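Long-range contacts in serpin-12 (Manduca sexta, PDB 6CJ7), which inhibits serine proteases as a member of the serpin family and controls the prophenoloxidase activation system in larval hemolymph: residues Val236-Lys241 / Phe353-Pro358; Asn244-Leu249 / Met374-Asp379. All coordinates share one frame; numbering follows the deposited sequence.

Interaction 1. Residues Val236-Lys241 / Phe353-Pro358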
# COMPACT_ATOMS: atom_id res chain seq x y z
N VAL A 236 4.71 2.59 14.23
CA VAL A 236 4.05 3.87 14.43
C VAL A 236 5.12 4.89 14.79
O VAL A 236 5.94 4.66 15.69
CB VAL A 236 2.97 3.80 15.52
CG1 VAL A 236 2.26 5.14 15.65
CG2 VAL A 236 1.99 2.68 15.20
N VAL A 237 5.13 6.01 14.07
CA VAL A 237 6.18 7.00 14.18
C VAL A 237 5.52 8.34 14.47
O VAL A 237 4.66 8.79 13.70
CB VAL A 237 7.04 7.07 12.90
CG1 VAL A 237 8.28 7.88 13.16
CG2 VAL A 237 7.41 5.66 12.45
N LEU A 238 5.90 8.96 15.58
CA LEU A 238 5.20 10.11 16.11
C LEU A 238 6.17 11.29 16.20
O LEU A 238 7.17 11.21 16.93
CB LEU A 238 4.65 9.78 17.49
CG LEU A 238 3.82 10.79 18.27
CD1 LEU A 238 2.53 11.11 17.56
CD2 LEU A 238 3.54 10.24 19.67
N PRO A 239 5.93 12.40 15.49
CA PRO A 239 6.86 13.53 15.55
C PRO A 239 6.91 14.10 16.95
O PRO A 239 5.91 14.13 17.68
CB PRO A 239 6.27 14.54 14.56
CG PRO A 239 5.26 13.81 13.78
CD PRO A 239 4.77 12.66 14.62
N LEU A 240 8.10 14.54 17.34
CA LEU A 240 8.21 15.29 18.57
C LEU A 240 7.63 16.69 18.39
O LEU A 240 7.36 17.14 17.27
CB LEU A 240 9.68 15.37 19.02
CG LEU A 240 10.39 14.01 19.08
CD1 LEU A 240 11.87 14.19 19.37
CD2 LEU A 240 9.73 13.10 20.11
N LYS A 241 7.44 17.39 19.52
CA LYS A 241 6.85 18.72 19.50
C LYS A 241 7.57 19.65 18.54
O LYS A 241 6.93 20.50 17.91
CB LYS A 241 6.88 19.31 20.92
CG LYS A 241 8.20 19.09 21.65
CD LYS A 241 8.36 20.03 22.84
CE LYS A 241 9.53 19.64 23.74
NZ LYS A 241 10.83 20.20 23.31
N PHE A 353 4.03 6.86 24.81
CA PHE A 353 3.74 6.98 23.39
C PHE A 353 2.25 7.27 23.24
O PHE A 353 1.42 6.35 23.24
CB PHE A 353 4.14 5.72 22.62
CG PHE A 353 4.23 5.92 21.13
CD1 PHE A 353 3.07 5.98 20.35
CD2 PHE A 353 5.46 6.01 20.49
CE1 PHE A 353 3.14 6.15 18.97
CE2 PHE A 353 5.53 6.19 19.10
CZ PHE A 353 4.37 6.26 18.34
N ARG A 354 1.91 8.54 23.12
CA ARG A 354 0.52 8.96 23.03
C ARG A 354 0.32 9.60 21.66
O ARG A 354 0.79 10.71 21.42
CB ARG A 354 0.18 9.91 24.17
CG ARG A 354 -1.04 10.79 23.94
CD ARG A 354 -1.44 11.45 25.21
NE ARG A 354 -0.39 12.33 25.73
CZ ARG A 354 -0.38 12.82 26.96
NH1 ARG A 354 -1.36 12.52 27.80
NH2 ARG A 354 0.62 13.61 27.35
N ALA A 355 -0.37 8.88 20.79
CA ALA A 355 -0.57 9.33 19.41
C ALA A 355 -1.87 10.13 19.28
O ALA A 355 -2.81 9.72 18.60
CB ALA A 355 -0.56 8.13 18.47
N ASN A 356 -1.89 11.28 19.96
CA ASN A 356 -3.05 12.17 20.00
C ASN A 356 -2.85 13.39 19.11
O ASN A 356 -3.43 14.45 19.35
CB ASN A 356 -3.35 12.59 21.44
CG ASN A 356 -2.22 13.39 22.08
OD1 ASN A 356 -1.17 13.61 21.48
ND2 ASN A 356 -2.45 13.85 23.30
N LYS A 357 -2.00 13.23 18.10
CA LYS A 357 -1.69 14.24 17.11
C LYS A 357 -1.26 13.48 15.87
O LYS A 357 -1.04 12.26 15.93
CB LYS A 357 -0.59 15.18 17.60
CG LYS A 357 0.74 14.52 17.86
CD LYS A 357 1.75 15.53 18.37
CE LYS A 357 3.07 14.87 18.73
NZ LYS A 357 4.16 15.87 18.91
N PRO A 358 -1.15 14.15 14.71
CA PRO A 358 -0.85 13.42 13.48
C PRO A 358 0.42 12.56 13.55
O PRO A 358 1.43 12.95 14.14
CB PRO A 358 -0.71 14.54 12.44
CG PRO A 358 -1.65 15.54 12.91
CD PRO A 358 -1.55 15.54 14.43
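Leu238, on strand 232-239, puts its side chain into the bend made by residues 353-358, where Ala355 is the centre of an inverse gamma turn. Its CB lies 3.6 Å from CZ of Phe353, at the far end of the ring. CG, anti to the backbone N (chi1 -178°), comes near CE of Lys357, and from it CD1 and CD2 branch to different partners. CD2 sits over one face of the Phe353 ring, 4.2 Å from the centroid and only 12° off the normal, a CH-pi contact; the same methyl is 3.3 Å from the backbone O of Arg354. CD1 of Leu238 lies 3.9 Å from CG of Lys357 and also packs on Ala355.

CE1 and CZ of the Phe353 ring also meet strand 232-239, CE1 lying 3.6 Å from CG1 of Val236. Lys357 crosses Leu238 at about a right angle, its chain extended beyond CG, and ends in a hydrogen bond of 2.8 Å from NZ to the backbone O of Pro239, with the donor tilted 34° from the carbonyl plane. Shortening Lys357 to an alanine is likely to leave the carbonyl of Pro239 without its ammonium donor and take away part of the aliphatic cover of CD1 of Leu238. On the same proline, CD rests 3.4 Å from the backbone O of Pro358.

The contact joins the end of one strand to the link between two others, the one leading from strand 351-354 into strand 359-365. Strand 232-239 lies between strands 220-226 and 359-365, with Phe359 touching both Val236 and Leu238. Phe353 also packs on Val268 and Leu270 of strand 265-282, while helix 245-251 covers Pro239 and Pro358 through Val245.

Interaction 2. Residues Asn244-Leu249 / Met374-Asp379; sequences NVDALL and MARIMD
Asp246 and Arg376 form the polar link, a salt bridge in which NH1 of Arg376 donates to OD1 of Asp246 at 2.8 Å. The bond is bent, with an N-H...O angle of 138°. It meets the carboxylate oxygen on the syn side, and the two flat groups stand perpendicular. Arg376 starts with CG anti to its backbone N (chi1 172°) and turns at chi3, which brings the guanidinium edge near OD1, the oxygen standing somewhat out of its plane. The cation is gripped further by backbone oxygens: NH1 also bonds Ala29 O, and NH2 bonds both Gln32 O and Gly34 O. These bonds probably fix the rotation of the guanidinium, and its positive charge would favour an ionised Asp246.

In the serpin fold this is a short helix packed on sheet B: helix 245-251 follows strand 232-239 and runs almost antiparallel to strand 370-377, the short axes 159° apart and 10.3 Å at closest approach.

Apolar contacts lie to either side of the ion pair along the strand. CG1 of Val245 approaches SD of Met378 at 3.7 Å, the methionine chain being bent at chi2 and chi3. CD1 of Leu249 touches the terminal CE of Met374 at 3.9 Å, and helix 19-31 adds Phe25, which packs on both residues.

Capping bonds start the helix. OD1 of Asn244, the N-cap, accepts from the backbone N of Ala247 at 3.0 Å in a nearly straight N-H...O line, and more weakly from the backbone N of Asp246.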
# COMPACT_ATOMS: atom_id res chain seq x y z
N ASN A 244 6.96 18.06 12.67
CA ASN A 244 5.62 17.76 12.17
C ASN A 244 5.71 16.55 11.24
O ASN A 244 6.79 16.14 10.81
CB ASN A 244 5.02 18.95 11.44
CG ASN A 244 5.78 19.30 10.18
OD1 ASN A 244 5.60 18.66 9.14
ND2 ASN A 244 6.65 20.30 10.28
N VAL A 245 4.54 16.00 10.92
CA VAL A 245 4.47 14.68 10.29
C VAL A 245 4.94 14.71 8.84
O VAL A 245 5.44 13.70 8.33
CB VAL A 245 3.04 14.13 10.43
CG1 VAL A 245 2.04 14.96 9.62
CG2 VAL A 245 2.99 12.67 10.05
N ASP A 246 4.84 15.85 8.16
CA ASP A 246 5.31 15.87 6.78
C ASP A 246 6.82 16.03 6.69
O ASP A 246 7.45 15.42 5.82
CB ASP A 246 4.55 16.95 6.01
CG ASP A 246 3.15 16.51 5.65
OD1 ASP A 246 3.01 15.44 5.00
OD2 ASP A 246 2.18 17.19 6.05
N ALA A 247 7.42 16.81 7.60
CA ALA A 247 8.87 16.82 7.73
C ALA A 247 9.38 15.43 8.07
O ALA A 247 10.36 14.95 7.48
CB ALA A 247 9.29 17.82 8.81
N LEU A 248 8.72 14.76 9.02
CA LEU A 248 9.09 13.40 9.37
C LEU A 248 9.04 12.48 8.16
O LEU A 248 10.00 11.75 7.88
CB LEU A 248 8.14 12.89 10.47
CG LEU A 248 8.20 11.40 10.78
CD1 LEU A 248 9.58 11.04 11.32
CD2 LEU A 248 7.11 11.03 11.77
N LEU A 249 7.94 12.53 7.40
CA LEU A 249 7.78 11.59 6.30
C LEU A 249 8.82 11.83 5.21
O LEU A 249 9.37 10.87 4.66
CB LEU A 249 6.36 11.69 5.73
CG LEU A 249 6.12 10.87 4.47
CD1 LEU A 249 6.32 9.39 4.76
CD2 LEU A 249 4.73 11.13 3.94
N MET A 374 1.51 2.26 3.89
CA MET A 374 1.96 3.50 4.52
C MET A 374 0.75 4.40 4.72
O MET A 374 -0.08 4.53 3.83
CB MET A 374 3.03 4.22 3.69
CG MET A 374 4.32 3.44 3.57
SD MET A 374 5.56 4.33 2.64
CE MET A 374 6.01 5.62 3.80
N ALA A 375 0.63 4.98 5.91
CA ALA A 375 -0.50 5.86 6.16
C ALA A 375 -0.02 7.09 6.91
O ALA A 375 0.69 6.97 7.92
CB ALA A 375 -1.61 5.17 6.95
N ARG A 376 -0.43 8.25 6.43
CA ARG A 376 -0.29 9.49 7.18
C ARG A 376 -1.65 9.76 7.82
O ARG A 376 -2.63 10.08 7.13
CB ARG A 376 0.16 10.62 6.25
CG ARG A 376 0.16 12.04 6.88
CD ARG A 376 0.65 13.05 5.89
NE ARG A 376 -0.44 13.37 4.97
CZ ARG A 376 -0.31 14.07 3.85
NH1 ARG A 376 0.86 14.55 3.51
NH2 ARG A 376 -1.38 14.28 3.09
N ILE A 377 -1.72 9.61 9.13
CA ILE A 377 -2.98 9.74 9.86
C ILE A 377 -3.06 11.17 10.39
O ILE A 377 -2.44 11.50 11.41
CB ILE A 377 -3.09 8.71 10.99
CG1 ILE A 377 -2.80 7.31 10.44
CG2 ILE A 377 -4.45 8.81 11.66
CD1 ILE A 377 -3.93 6.71 9.66
N MET A 378 -3.80 12.02 9.67
CA MET A 378 -4.12 13.37 10.11
C MET A 378 -5.35 13.44 10.99
O MET A 378 -5.49 14.40 11.76
CB MET A 378 -4.35 14.31 8.92
CG MET A 378 -3.21 14.41 7.93
SD MET A 378 -1.56 14.72 8.65
CE MET A 378 -1.56 16.53 9.01
N ASP A 379 -6.27 12.50 10.85
CA ASP A 379 -7.55 12.56 11.54
C ASP A 379 -8.09 11.14 11.63
O ASP A 379 -8.67 10.64 10.66
CB ASP A 379 -8.54 13.47 10.79
CG ASP A 379 -9.86 13.66 11.53
OD1 ASP A 379 -10.12 12.91 12.49
OD2 ASP A 379 -10.64 14.56 11.13

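In the fold
Interactions 1 and 2 adjoin, their centres about 9 Å apart, and both reach the same sheet. Strand 232-239 of the first is followed, after a short loop, by helix 245-251 of the second, and strand 359-365 follows 353-358 and leads on to strand 370-377, so the two pairs interleave along the chain. Val237 packs on Leu248 where they meet. Interaction 1 is partly buried and farther from the chain's centre: an aromatic and aliphatic patch ending at a partly exposed lysine that bonds a backbone carbonyl. Interaction 2 is the more buried; there a buried arginine meets a partly exposed aspartate and several backbone oxygens, with methionines against a valine and a leucine.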